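Long-range contacts in Per a 4 allergen (Periplaneta americana, PDB 3EBW), which is a major cockroach allergen of the lipocalin type, bound by IgE, that probably carries small hydrophobic molecules in its beta barrel: residues Cys4-Ser9 and Ile107-Leu112; Thr8-Leu13 and Thr100-Tyr105; Phe26-Ser31 and Arg118-Ile123; Glu78-Ile83 and Thr94-Gly99. One frame throughout, in Å; residues are numbered along the deposited sequence.

The N-terminal segment lies across the outside of the sheet, and contact 1 fastens it to strand 106-112 with a disulfide, closing a loop of nearly a hundred residues. A few residues on, contact 2 closes a slightly shorter loop from the same stretch (T8 and S9 are common to both), reaching the turn between strands 93-100 and 106-112. Contact 3 pairs the first long strand, 20-27, with strand 119-125, closing a loop that crosses the first two, their segments alternating along the chain. Contact 4, a hairpin of strands 80-83 and 93-100, closes a short loop nested inside all three. Strands 93-100, 106-112 and 119-125 are successive neighbours in one sheet, joining contacts 4, 1 and 3.

Contact 1 of 4, residues Cys4-Ser9 and Ile107-Leu112; sequences CQIGTS and IVAGCL
C4 and C111 face each other across the gap and are joined covalently, SG to SG at 2.1 Å. The C4 sulfur is swung anti to its own backbone N (chi1 -173°), while that of C111 stays beside its backbone N; the two CB atoms then leave the S-S bond nearly at right angles, with a torsion of 83° about it, the relaxed value for a disulfide. Two residues further on, I6 points to the same strand and lowers its longer branch onto it. Its CD1 lies 3.6 Å from A109 CB and 3.4 Å from G110 O, so the methyl rests on backbone as much as on side chain. Alanine suits this place, giving the isoleucine a low apolar platform, whereas at G110 the methyl meets backbone. In the lipocalin barrel this N-terminal segment runs outside the wall, on the face that bears A109, and makes no backbone pairing with strand 106-112. I6 meanwhile spreads over the neighbouring strands, touching F96 on one and H119 and Y121 on another. T8, beyond the contact, bonds through OG1 to the backbone O of M97.

Contact 2 of 4, residues Thr8-Leu13 and Thr100-Tyr105; sequences TSFTGL and TDYQTY
T100 OG1 is held twice within its own turn while its methyl faces F10. The hydroxyl donates to Y105 O at 3.0 Å, on a lone pair in the carbonyl plane, and accepts from Y102 N at 2.9 Å. With OG1 anti to the backbone N (chi1 -177°), CG2 is left on the other side of the side chain, where F10 CZ meets it at 3.5 Å. The same methyl sits 4.1 Å above the centre of the Y102 ring, so a threonine serves both needs here: a hydroxyl to fix the turn and a methyl that meets F10 and also covers a face of the Y102 ring. The Y102 hydroxyl lies at the edge of the F10 ring, near its plane, 3.8 Å from F10 CZ. L13 crosses the tyrosine at about a right angle and brings CD1 to 3.6 Å from Y102 OH. The backbone N of D14 is hydrogen-bonded to this hydroxyl, so the tyrosine's polar end ties down the N-terminal loop just where its ring and L13 pack. D101 makes a second turn, its OD2 accepting from Q103 N. T100 thus forms an ST turn and D101 an Asx turn, overlapping in the connection between strands 93-100 and 106-112; the sequence T-D-Y here is the conserved motif of this turn in lipocalins, packed against the segment leading into the first barrel strand.

Contact 3 of 4, residues Phe26-Ser31 and Arg118-Ile123; sequences FRTPNS and RHLYWI
T28 and Y121 grip each other by two bonds. T28 N donates to Y121 O at 2.9 Å, and Y121 N returns a nearly straight bond (169°) to T28 OG1 at 3.0 Å. Here the threonine hydroxyl takes the part that a backbone carbonyl would play in a continuing strand, as the chain leaves the sheet toward P29. Its chi1 of -79° sets OG1 beside its own backbone N and sends CG2 the other way, to 3.7 Å from L120 CD1. N30 CB meets the same leucine methyl, crossing it at about a right angle. Further back, F26 and I123 form a hydrogen-bonded antiparallel pair, with I123 N to F26 O at 3.0 Å and a weak return bond. R27 and W122 are the non-hydrogen-bonded pair between, and R27 CB lies 3.7 Å from W122 CD1. On that side L120 CB rests on one face of the indole, off toward its rim.

Outside this shell, the R27 guanidinium makes a salt bridge to E153 and a hydrogen bond to F36 O. R118 reaches T28 CG2 with NH2 but bonds to G50 O and T16 OG1 of the second subunit. The face of F26 and I123 is covered by K135 and V138 of helix 132-142, whereas W122 lies near a polyether likely picked up from the crystallisation medium. Pairing of strand 20-27 with strand 119-125 joins the first long strand to a late one, the closure characteristic of the lipocalin barrel.

Contact 4 of 4, residues Glu78-Ile83 and Thr94-Gly99; sequences EDTFDI and TYFMVG. Unlike the reference sequence in segment 78-83: D79 (reference Asn). Unlike the reference sequence in segment 94-99: V98 (reference Ile).
F81 and Y95 are held first by their backbones, as a hydrogen-bonded antiparallel pair: F81 N to Y95 O at 2.9 Å and Y95 N to F81 O at 3.0 Å. A third bond runs from M97 N to D79 O. T80 with F96 and D82 with T94 are the non-hydrogen-bonded pairs, and T80 CA comes close to Y95 O in a CA-H...O contact.

Aromatic and apolar contacts follow on one face of the hairpin. The F81 side chain, with CG between the backbone N and the carbonyl carbon (chi1 64°), leans across to Y95, whose CB lies 4.0 Å from the ring centroid and over its face, a CH-pi contact. The planes of the two rings are tilted by 25° and displaced, with centroids 5.7 Å apart, so there is little stacking. I83 CG1 packs on Y95 CE2 at 3.7 Å, and the methyl CE of M97, a selenomethionine, reaches F81 CE1 at 4.1 Å.

Mixed and polar contacts occupy the other face. T80 OG1 stands over the F96 ring, and the methyls of T80 and T94 meet at 3.6 Å. T94 OG1, alongside D82, gives a weak bond to D82 OD1 at 3.3 Å. Threonine suits these sites, having both a methyl and a hydroxyl to offer.

This division, apolar on the F81, Y95 and M97 face and partly polar on that of T80, D82 and T94, is consistent with a barrel wall whose inner side is largely apolar; Y95 lies near the same kind of polyether as W122, as would fit a lipocalin pocket.

Contact 1 of 4, residues Cys4-Ser9 and Ile107-Leu112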
loop_
_atom_site.group_PDB
_atom_site.type_symbol
_atom_site.label_atom_id
_atom_site.label_comp_id
_atom_site.label_asym_id
_atom_site.label_seq_id
_atom_site.Cartn_x
_atom_site.Cartn_y
_atom_site.Cartn_z
ATOM N N CYS A 4 -19.884 -0.241 6.293
ATOM C CA CYS A 4 -18.560 0.152 6.788
ATOM C C CYS A 4 -18.502 0.496 8.277
ATOM O O CYS A 4 -18.897 1.584 8.678
ATOM C CB CYS A 4 -18.050 1.352 5.985
ATOM S SG CYS A 4 -16.337 1.881 6.313
ATOM N N GLN A 5 -17.996 -0.419 9.094
ATOM C CA GLN A 5 -17.875 -0.165 10.521
ATOM C C GLN A 5 -16.390 -0.077 10.901
ATOM O O GLN A 5 -15.605 -0.967 10.585
ATOM C CB GLN A 5 -18.532 -1.292 11.317
ATOM C CG GLN A 5 -19.823 -1.793 10.721
ATOM C CD GLN A 5 -20.808 -0.673 10.471
ATOM O OE1 GLN A 5 -21.196 0.050 11.389
ATOM N NE2 GLN A 5 -21.218 -0.522 9.221
ATOM N N ILE A 6 -16.006 0.998 11.572
ATOM C CA ILE A 6 -14.623 1.163 11.986
ATOM C C ILE A 6 -14.634 1.668 13.423
ATOM O O ILE A 6 -15.375 2.606 13.778
ATOM C CB ILE A 6 -13.859 2.211 11.107
ATOM C CG1 ILE A 6 -13.683 1.698 9.679
ATOM C CG2 ILE A 6 -12.491 2.511 11.690
ATOM C CD1 ILE A 6 -12.987 2.721 8.754
ATOM N N GLY A 7 -13.811 1.038 14.249
ATOM C CA GLY A 7 -13.709 1.443 15.629
ATOM C C GLY A 7 -13.345 2.906 15.675
ATOM O O GLY A 7 -12.888 3.473 14.693
ATOM N N THR A 8 -13.568 3.518 16.828
ATOM C CA THR A 8 -13.280 4.924 17.072
ATOM C C THR A 8 -13.896 5.153 18.437
ATOM O O THR A 8 -14.909 4.545 18.776
ATOM C CB THR A 8 -13.910 5.858 15.977
ATOM O OG1 THR A 8 -13.835 7.222 16.401
ATOM C CG2 THR A 8 -15.349 5.487 15.697
ATOM N N SER A 9 -13.257 5.991 19.234
ATOM C CA SER A 9 -13.732 6.267 20.578
ATOM C C SER A 9 -13.739 7.768 20.731
ATOM O O SER A 9 -13.507 8.311 21.808
ATOM C CB SER A 9 -12.778 5.661 21.606
ATOM O OG SER A 9 -11.565 6.410 21.665
ATOM N N ILE A 107 -7.257 12.328 12.120
ATOM C CA ILE A 107 -7.301 10.992 11.548
ATOM C C ILE A 107 -8.750 10.507 11.289
ATOM O O ILE A 107 -9.522 10.267 12.201
ATOM C CB ILE A 107 -6.369 9.955 12.379
ATOM C CG1 ILE A 107 -7.153 8.751 12.834
ATOM C CG2 ILE A 107 -5.638 10.637 13.552
ATOM C CD1 ILE A 107 -7.491 7.822 11.739
ATOM N N VAL A 108 -9.097 10.420 10.002
ATOM C CA VAL A 108 -10.399 9.996 9.490
ATOM C C VAL A 108 -10.252 8.611 8.892
ATOM O O VAL A 108 -9.146 8.226 8.550
ATOM C CB VAL A 108 -10.885 10.946 8.365
ATOM C CG1 VAL A 108 -11.911 10.256 7.474
ATOM C CG2 VAL A 108 -11.519 12.155 8.954
ATOM N N ALA A 109 -11.347 7.868 8.735
ATOM C CA ALA A 109 -11.261 6.521 8.181
ATOM C C ALA A 109 -12.582 6.011 7.622
ATOM O O ALA A 109 -13.635 6.296 8.158
ATOM C CB ALA A 109 -10.742 5.554 9.240
ATOM N N GLY A 110 -12.509 5.248 6.535
ATOM C CA GLY A 110 -13.700 4.712 5.916
ATOM C C GLY A 110 -13.338 3.466 5.148
ATOM O O GLY A 110 -12.340 2.818 5.435
ATOM N N CYS A 111 -14.163 3.135 4.168
ATOM C CA CYS A 111 -13.975 1.966 3.341
ATOM C C CYS A 111 -14.001 2.451 1.902
ATOM O O CYS A 111 -14.292 3.611 1.656
ATOM C CB CYS A 111 -15.106 0.997 3.609
ATOM S SG CYS A 111 -15.181 0.471 5.357
ATOM N N LEU A 112 -13.671 1.600 0.941
ATOM C CA LEU A 112 -13.687 2.069 -0.432
ATOM C C LEU A 112 -14.462 1.125 -1.319
ATOM O O LEU A 112 -14.230 -0.079 -1.304
ATOM C CB LEU A 112 -12.252 2.286 -0.939
ATOM C CG LEU A 112 -11.570 3.564 -0.398
ATOM C CD1 LEU A 112 -10.113 3.564 -0.788
ATOM C CD2 LEU A 112 -12.258 4.837 -0.929
#

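Contact 2 of 4, residues Thr8-Leu13 and Thr100-Tyr105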
loop_
_atom_site.group_PDB
_atom_site.type_symbol
_atom_site.label_atom_id
_atom_site.label_comp_id
_atom_site.label_asym_id
_atom_site.label_seq_id
_atom_site.Cartn_x
_atom_site.Cartn_y
_atom_site.Cartn_z
ATOM N N THR A 8 -13.568 3.518 16.828
ATOM C CA THR A 8 -13.280 4.924 17.072
ATOM C C THR A 8 -13.896 5.153 18.437
ATOM O O THR A 8 -14.909 4.545 18.776
ATOM C CB THR A 8 -13.910 5.858 15.977
ATOM O OG1 THR A 8 -13.835 7.222 16.401
ATOM C CG2 THR A 8 -15.349 5.487 15.697
ATOM N N SER A 9 -13.257 5.991 19.234
ATOM C CA SER A 9 -13.732 6.267 20.578
ATOM C C SER A 9 -13.739 7.768 20.731
ATOM O O SER A 9 -13.507 8.311 21.808
ATOM C CB SER A 9 -12.778 5.661 21.606
ATOM O OG SER A 9 -11.565 6.410 21.665
ATOM N N PHE A 10 -13.989 8.439 19.622
ATOM C CA PHE A 10 -14.011 9.888 19.587
ATOM C C PHE A 10 -15.471 10.267 19.785
ATOM O O PHE A 10 -16.349 9.410 19.657
ATOM C CB PHE A 10 -13.498 10.326 18.212
ATOM C CG PHE A 10 -13.389 11.807 18.027
ATOM C CD1 PHE A 10 -12.353 12.520 18.604
ATOM C CD2 PHE A 10 -14.300 12.485 17.222
ATOM C CE1 PHE A 10 -12.215 13.887 18.383
ATOM C CE2 PHE A 10 -14.178 13.845 16.996
ATOM C CZ PHE A 10 -13.127 14.555 17.576
ATOM N N THR A 11 -15.722 11.528 20.132
ATOM C CA THR A 11 -17.084 12.039 20.304
ATOM C C THR A 11 -17.021 13.542 20.328
ATOM O O THR A 11 -15.936 14.121 20.445
ATOM C CB THR A 11 -17.727 11.672 21.629
ATOM O OG1 THR A 11 -16.961 12.274 22.677
ATOM C CG2 THR A 11 -17.822 10.165 21.810
ATOM N N GLY A 12 -18.199 14.162 20.250
ATOM C CA GLY A 12 -18.290 15.609 20.265
ATOM C C GLY A 12 -17.871 16.189 18.932
ATOM O O GLY A 12 -17.498 17.358 18.851
ATOM N N LEU A 13 -17.936 15.363 17.888
ATOM C CA LEU A 13 -17.552 15.783 16.553
ATOM C C LEU A 13 -18.404 16.975 16.119
ATOM O O LEU A 13 -19.614 16.959 16.243
ATOM C CB LEU A 13 -17.703 14.618 15.563
ATOM C CG LEU A 13 -17.445 14.962 14.087
ATOM C CD1 LEU A 13 -16.028 15.495 13.903
ATOM C CD2 LEU A 13 -17.707 13.741 13.239
ATOM N N THR A 100 -9.282 13.851 16.223
ATOM C CA THR A 100 -8.835 15.146 15.739
ATOM C C THR A 100 -8.856 16.269 16.790
ATOM O O THR A 100 -9.564 16.193 17.790
ATOM C CB THR A 100 -9.668 15.592 14.549
ATOM O OG1 THR A 100 -9.145 16.832 14.069
ATOM C CG2 THR A 100 -11.135 15.790 14.955
ATOM N N ASP A 101 -8.068 17.309 16.558
ATOM C CA ASP A 101 -8.036 18.438 17.464
ATOM C C ASP A 101 -8.474 19.662 16.670
ATOM O O ASP A 101 -8.281 20.801 17.090
ATOM C CB ASP A 101 -6.630 18.641 18.028
ATOM C CG ASP A 101 -5.663 19.219 17.013
ATOM O OD1 ASP A 101 -4.511 19.485 17.408
ATOM O OD2 ASP A 101 -6.034 19.412 15.836
ATOM N N TYR A 102 -9.064 19.395 15.511
ATOM C CA TYR A 102 -9.556 20.413 14.601
ATOM C C TYR A 102 -8.554 21.451 14.167
ATOM O O TYR A 102 -8.945 22.412 13.512
ATOM C CB TYR A 102 -10.781 21.151 15.157
ATOM C CG TYR A 102 -11.943 20.262 15.514
ATOM C CD1 TYR A 102 -12.025 19.675 16.772
ATOM C CD2 TYR A 102 -12.949 19.988 14.595
ATOM C CE1 TYR A 102 -13.073 18.837 17.109
ATOM C CE2 TYR A 102 -14.004 19.149 14.929
ATOM C CZ TYR A 102 -14.051 18.577 16.189
ATOM O OH TYR A 102 -15.030 17.694 16.531
ATOM N N GLN A 103 -7.280 21.298 14.516
ATOM C CA GLN A 103 -6.302 22.281 14.065
ATOM C C GLN A 103 -4.832 21.920 14.200
ATOM O O GLN A 103 -4.053 22.698 14.731
ATOM C CB GLN A 103 -6.581 23.645 14.716
ATOM C CG GLN A 103 -7.354 24.582 13.773
ATOM C CD GLN A 103 -7.858 25.854 14.427
ATOM O OE1 GLN A 103 -7.079 26.661 14.932
ATOM N NE2 GLN A 103 -9.175 26.044 14.409
ATOM N N THR A 104 -4.458 20.747 13.693
ATOM C CA THR A 104 -3.076 20.270 13.732
ATOM C C THR A 104 -2.957 18.866 13.136
ATOM O O THR A 104 -2.068 18.604 12.334
ATOM C CB THR A 104 -2.506 20.249 15.173
ATOM O OG1 THR A 104 -1.121 20.577 15.118
ATOM C CG2 THR A 104 -2.605 18.879 15.801
ATOM N N TYR A 105 -3.855 17.970 13.546
ATOM C CA TYR A 105 -3.885 16.598 13.059
ATOM C C TYR A 105 -5.350 16.184 12.908
ATOM O O TYR A 105 -6.225 16.762 13.538
ATOM C CB TYR A 105 -3.182 15.668 14.038
ATOM C CG TYR A 105 -3.985 15.335 15.266
ATOM C CD1 TYR A 105 -4.142 16.259 16.294
ATOM C CD2 TYR A 105 -4.581 14.086 15.404
ATOM C CE1 TYR A 105 -4.870 15.948 17.435
ATOM C CE2 TYR A 105 -5.314 13.760 16.536
ATOM C CZ TYR A 105 -5.457 14.695 17.553
ATOM O OH TYR A 105 -6.194 14.372 18.675
#

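Contact 3 of 4, residues Phe26-Ser31 and Arg118-Ile123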
loop_
_atom_site.group_PDB
_atom_site.type_symbol
_atom_site.label_atom_id
_atom_site.label_comp_id
_atom_site.label_asym_id
_atom_site.label_seq_id
_atom_site.Cartn_x
_atom_site.Cartn_y
_atom_site.Cartn_z
ATOM N N PHE A 26 -0.513 11.240 5.377
ATOM C CA PHE A 26 -0.243 9.810 5.338
ATOM C C PHE A 26 -1.560 9.161 4.990
ATOM O O PHE A 26 -2.608 9.753 5.218
ATOM C CB PHE A 26 0.236 9.296 6.684
ATOM C CG PHE A 26 1.462 9.963 7.169
ATOM C CD1 PHE A 26 1.411 11.254 7.651
ATOM C CD2 PHE A 26 2.678 9.307 7.137
ATOM C CE1 PHE A 26 2.564 11.885 8.101
ATOM C CE2 PHE A 26 3.830 9.924 7.581
ATOM C CZ PHE A 26 3.781 11.213 8.063
ATOM N N ARG A 27 -1.514 7.957 4.438
ATOM C CA ARG A 27 -2.733 7.258 4.068
ATOM C C ARG A 27 -2.464 5.773 3.965
ATOM O O ARG A 27 -1.331 5.357 3.726
ATOM C CB ARG A 27 -3.237 7.732 2.705
ATOM C CG ARG A 27 -2.333 7.281 1.559
ATOM C CD ARG A 27 -2.961 7.411 0.189
ATOM N NE ARG A 27 -2.547 8.633 -0.498
ATOM C CZ ARG A 27 -2.021 8.669 -1.722
ATOM N NH1 ARG A 27 -1.834 7.551 -2.413
ATOM N NH2 ARG A 27 -1.675 9.830 -2.254
ATOM N N THR A 28 -3.504 4.973 4.146
ATOM C CA THR A 28 -3.379 3.540 3.997
ATOM C C THR A 28 -3.216 3.393 2.495
ATOM O O THR A 28 -4.021 3.932 1.736
ATOM C CB THR A 28 -4.675 2.814 4.416
ATOM O OG1 THR A 28 -4.735 2.726 5.841
ATOM C CG2 THR A 28 -4.744 1.415 3.796
ATOM N N PRO A 29 -2.168 2.691 2.042
ATOM C CA PRO A 29 -1.886 2.461 0.619
ATOM C C PRO A 29 -3.085 1.781 -0.013
ATOM O O PRO A 29 -3.661 0.900 0.596
ATOM C CB PRO A 29 -0.691 1.519 0.654
ATOM C CG PRO A 29 -0.028 1.836 1.936
ATOM C CD PRO A 29 -1.174 2.016 2.886
ATOM N N ASN A 30 -3.465 2.164 -1.222
ATOM C CA ASN A 30 -4.626 1.543 -1.879
ATOM C C ASN A 30 -4.617 1.907 -3.359
ATOM O O ASN A 30 -4.020 2.908 -3.739
ATOM C CB ASN A 30 -5.940 2.058 -1.272
ATOM C CG ASN A 30 -6.177 3.537 -1.564
ATOM O OD1 ASN A 30 -5.735 4.416 -0.830
ATOM N ND2 ASN A 30 -6.857 3.806 -2.659
ATOM N N SER A 31 -5.297 1.111 -4.176
ATOM C CA SER A 31 -5.345 1.332 -5.612
ATOM C C SER A 31 -5.903 2.701 -5.971
ATOM O O SER A 31 -5.137 3.634 -6.184
ATOM C CB SER A 31 -6.173 0.236 -6.278
ATOM O OG SER A 31 -7.430 0.105 -5.645
ATOM N N ARG A 118 -11.971 -3.994 3.548
ATOM C CA ARG A 118 -10.742 -3.211 3.606
ATOM C C ARG A 118 -10.932 -1.798 4.178
ATOM O O ARG A 118 -11.592 -0.940 3.567
ATOM C CB ARG A 118 -10.146 -3.122 2.193
ATOM C CG ARG A 118 -8.617 -3.065 2.111
ATOM C CD ARG A 118 -8.056 -1.786 2.699
ATOM N NE ARG A 118 -6.596 -1.731 2.675
ATOM C CZ ARG A 118 -5.869 -1.807 1.572
ATOM N NH1 ARG A 118 -6.464 -1.947 0.402
ATOM N NH2 ARG A 118 -4.549 -1.715 1.643
ATOM N N HIS A 119 -10.340 -1.557 5.342
ATOM C CA HIS A 119 -10.423 -0.245 5.961
ATOM C C HIS A 119 -9.310 0.668 5.469
ATOM O O HIS A 119 -8.215 0.206 5.146
ATOM C CB HIS A 119 -10.347 -0.365 7.479
ATOM C CG HIS A 119 -11.534 -1.040 8.086
ATOM N ND1 HIS A 119 -11.816 -0.980 9.431
ATOM C CD2 HIS A 119 -12.525 -1.771 7.519
ATOM C CE1 HIS A 119 -12.935 -1.641 9.668
ATOM N NE2 HIS A 119 -13.387 -2.129 8.527
ATOM N N LEU A 120 -9.578 1.967 5.414
ATOM C CA LEU A 120 -8.570 2.915 4.956
ATOM C C LEU A 120 -8.431 4.045 5.963
ATOM O O LEU A 120 -9.430 4.640 6.364
ATOM C CB LEU A 120 -8.966 3.512 3.590
ATOM C CG LEU A 120 -9.124 2.696 2.293
ATOM C CD1 LEU A 120 -7.839 1.998 1.940
ATOM C CD2 LEU A 120 -10.192 1.672 2.457
ATOM N N TYR A 121 -7.209 4.346 6.389
ATOM C CA TYR A 121 -7.021 5.472 7.317
ATOM C C TYR A 121 -6.345 6.620 6.587
ATOM O O TYR A 121 -5.486 6.394 5.757
ATOM C CB TYR A 121 -6.180 5.078 8.541
ATOM C CG TYR A 121 -6.879 4.105 9.456
ATOM C CD1 TYR A 121 -7.280 4.489 10.733
ATOM C CD2 TYR A 121 -7.163 2.814 9.031
ATOM C CE1 TYR A 121 -7.938 3.620 11.561
ATOM C CE2 TYR A 121 -7.824 1.937 9.845
ATOM C CZ TYR A 121 -8.210 2.340 11.120
ATOM O OH TYR A 121 -8.827 1.444 11.965
ATOM N N TRP A 122 -6.760 7.847 6.893
ATOM C CA TRP A 122 -6.200 9.043 6.276
ATOM C C TRP A 122 -5.775 9.983 7.403
ATOM O O TRP A 122 -6.582 10.389 8.229
ATOM C CB TRP A 122 -7.246 9.692 5.365
ATOM C CG TRP A 122 -7.592 8.874 4.130
ATOM C CD1 TRP A 122 -6.821 8.721 3.013
ATOM C CD2 TRP A 122 -8.795 8.109 3.884
ATOM N NE1 TRP A 122 -7.462 7.909 2.083
ATOM C CE2 TRP A 122 -8.670 7.524 2.596
ATOM C CE3 TRP A 122 -9.951 7.861 4.621
ATOM C CZ2 TRP A 122 -9.654 6.716 2.036
ATOM C CZ3 TRP A 122 -10.937 7.042 4.051
ATOM C CH2 TRP A 122 -10.773 6.482 2.772
ATOM N N ILE A 123 -4.489 10.293 7.467
ATOM C CA ILE A 123 -3.983 11.173 8.516
ATOM C C ILE A 123 -3.875 12.529 7.850
ATOM O O ILE A 123 -3.292 12.640 6.777
ATOM C CB ILE A 123 -2.591 10.664 9.050
ATOM C CG1 ILE A 123 -2.771 9.387 9.890
ATOM C CG2 ILE A 123 -1.959 11.695 9.948
ATOM C CD1 ILE A 123 -3.383 8.227 9.149
#

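Contact 4 of 4, residues Glu78-Ile83 and Thr94-Gly99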
loop_
_atom_site.group_PDB
_atom_site.type_symbol
_atom_site.label_atom_id
_atom_site.label_comp_id
_atom_site.label_asym_id
_atom_site.label_seq_id
_atom_site.Cartn_x
_atom_site.Cartn_y
_atom_site.Cartn_z
ATOM N N GLU A 78 -22.021 11.621 16.404
ATOM C CA GLU A 78 -21.093 11.921 17.480
ATOM C C GLU A 78 -19.631 11.755 17.052
ATOM O O GLU A 78 -18.754 12.473 17.536
ATOM C CB GLU A 78 -21.436 11.039 18.680
ATOM C CG GLU A 78 -21.067 11.652 20.022
ATOM C CD GLU A 78 -21.592 13.059 20.184
ATOM O OE1 GLU A 78 -22.826 13.236 20.256
ATOM O OE2 GLU A 78 -20.763 13.992 20.231
ATOM N N ASP A 79 -19.379 10.831 16.129
ATOM C CA ASP A 79 -18.025 10.590 15.614
ATOM C C ASP A 79 -18.111 10.013 14.194
ATOM O O ASP A 79 -17.358 9.115 13.825
ATOM C CB ASP A 79 -17.312 9.597 16.510
ATOM C CG ASP A 79 -17.967 8.215 16.485
ATOM O OD1 ASP A 79 -19.038 8.060 15.862
ATOM O OD2 ASP A 79 -17.402 7.279 17.094
ATOM N N THR A 80 -19.034 10.541 13.397
ATOM C CA THR A 80 -19.251 10.048 12.048
ATOM C C THR A 80 -19.681 11.170 11.147
ATOM O O THR A 80 -20.318 12.087 11.607
ATOM C CB THR A 80 -20.361 8.985 12.076
ATOM O OG1 THR A 80 -19.769 7.710 12.334
ATOM C CG2 THR A 80 -21.162 8.966 10.785
ATOM N N PHE A 81 -19.305 11.141 9.875
ATOM C CA PHE A 81 -19.802 12.182 8.987
ATOM C C PHE A 81 -20.061 11.612 7.621
ATOM O O PHE A 81 -19.375 10.706 7.197
ATOM C CB PHE A 81 -18.878 13.409 8.927
ATOM C CG PHE A 81 -17.518 13.150 8.365
ATOM C CD1 PHE A 81 -16.474 12.773 9.197
ATOM C CD2 PHE A 81 -17.255 13.367 7.015
ATOM C CE1 PHE A 81 -15.195 12.626 8.690
ATOM C CE2 PHE A 81 -15.984 13.220 6.509
ATOM C CZ PHE A 81 -14.954 12.852 7.342
ATOM N N ASP A 82 -21.090 12.097 6.945
ATOM C CA ASP A 82 -21.397 11.583 5.625
ATOM C C ASP A 82 -21.069 12.613 4.532
ATOM O O ASP A 82 -20.989 13.822 4.790
ATOM C CB ASP A 82 -22.869 11.164 5.550
ATOM C CG ASP A 82 -23.266 10.141 6.656
ATOM O OD1 ASP A 82 -24.181 9.306 6.409
ATOM O OD2 ASP A 82 -22.678 10.177 7.779
ATOM N N ILE A 83 -20.841 12.120 3.317
ATOM C CA ILE A 83 -20.544 12.971 2.191
ATOM C C ILE A 83 -21.574 12.693 1.121
ATOM O O ILE A 83 -21.962 11.546 0.902
ATOM C CB ILE A 83 -19.161 12.704 1.670
ATOM C CG1 ILE A 83 -18.175 12.885 2.827
ATOM C CG2 ILE A 83 -18.844 13.634 0.492
ATOM C CD1 ILE A 83 -17.926 14.280 3.280
ATOM N N THR A 94 -20.121 7.001 4.130
ATOM C CA THR A 94 -20.005 7.332 5.562
ATOM C C THR A 94 -18.578 7.110 6.019
ATOM O O THR A 94 -17.995 6.111 5.697
ATOM C CB THR A 94 -20.919 6.459 6.447
ATOM O OG1 THR A 94 -22.281 6.678 6.083
ATOM C CG2 THR A 94 -20.749 6.815 7.918
ATOM N N TYR A 95 -18.048 8.055 6.785
ATOM C CA TYR A 95 -16.682 8.043 7.311
ATOM C C TYR A 95 -16.656 8.239 8.838
ATOM O O TYR A 95 -17.446 9.025 9.390
ATOM C CB TYR A 95 -15.896 9.190 6.678
ATOM C CG TYR A 95 -15.754 9.078 5.193
ATOM C CD1 TYR A 95 -14.688 8.382 4.640
ATOM C CD2 TYR A 95 -16.676 9.660 4.343
ATOM C CE1 TYR A 95 -14.540 8.270 3.273
ATOM C CE2 TYR A 95 -16.547 9.556 2.980
ATOM C CZ TYR A 95 -15.476 8.862 2.446
ATOM O OH TYR A 95 -15.308 8.765 1.086
ATOM N N PHE A 96 -15.733 7.552 9.508
ATOM C CA PHE A 96 -15.572 7.624 10.964
ATOM C C PHE A 96 -14.484 8.595 11.358
ATOM O O PHE A 96 -13.407 8.531 10.840
ATOM C CB PHE A 96 -15.232 6.245 11.515
ATOM C CG PHE A 96 -16.310 5.249 11.296
ATOM C CD1 PHE A 96 -17.127 4.847 12.345
ATOM C CD2 PHE A 96 -16.578 4.771 10.016
ATOM C CE1 PHE A 96 -18.198 3.989 12.110
ATOM C CE2 PHE A 96 -17.644 3.918 9.776
ATOM C CZ PHE A 96 -18.456 3.526 10.824
HETATM N N MSE A 97 -14.764 9.497 12.285
HETATM C CA MSE A 97 -13.767 10.445 12.719
HETATM C C MSE A 97 -13.016 9.772 13.840
HETATM O O MSE A 97 -13.437 9.841 14.976
HETATM C CB MSE A 97 -14.436 11.691 13.250
HETATM C CG MSE A 97 -13.467 12.687 13.781
HETATM SE SE MSE A 97 -12.206 13.170 12.403
HETATM C CE MSE A 97 -13.162 14.661 11.600
ATOM N N VAL A 98 -11.905 9.115 13.533
ATOM C CA VAL A 98 -11.124 8.424 14.555
ATOM C C VAL A 98 -10.474 9.328 15.605
ATOM O O VAL A 98 -10.350 8.941 16.773
ATOM C CB VAL A 98 -10.049 7.575 13.894
ATOM C CG1 VAL A 98 -9.155 6.916 14.941
ATOM C CG2 VAL A 98 -10.715 6.545 13.009
ATOM N N GLY A 99 -10.059 10.525 15.202
ATOM C CA GLY A 99 -9.440 11.432 16.147
ATOM C C GLY A 99 -8.957 12.746 15.564
ATOM O O GLY A 99 -8.289 12.773 14.532
#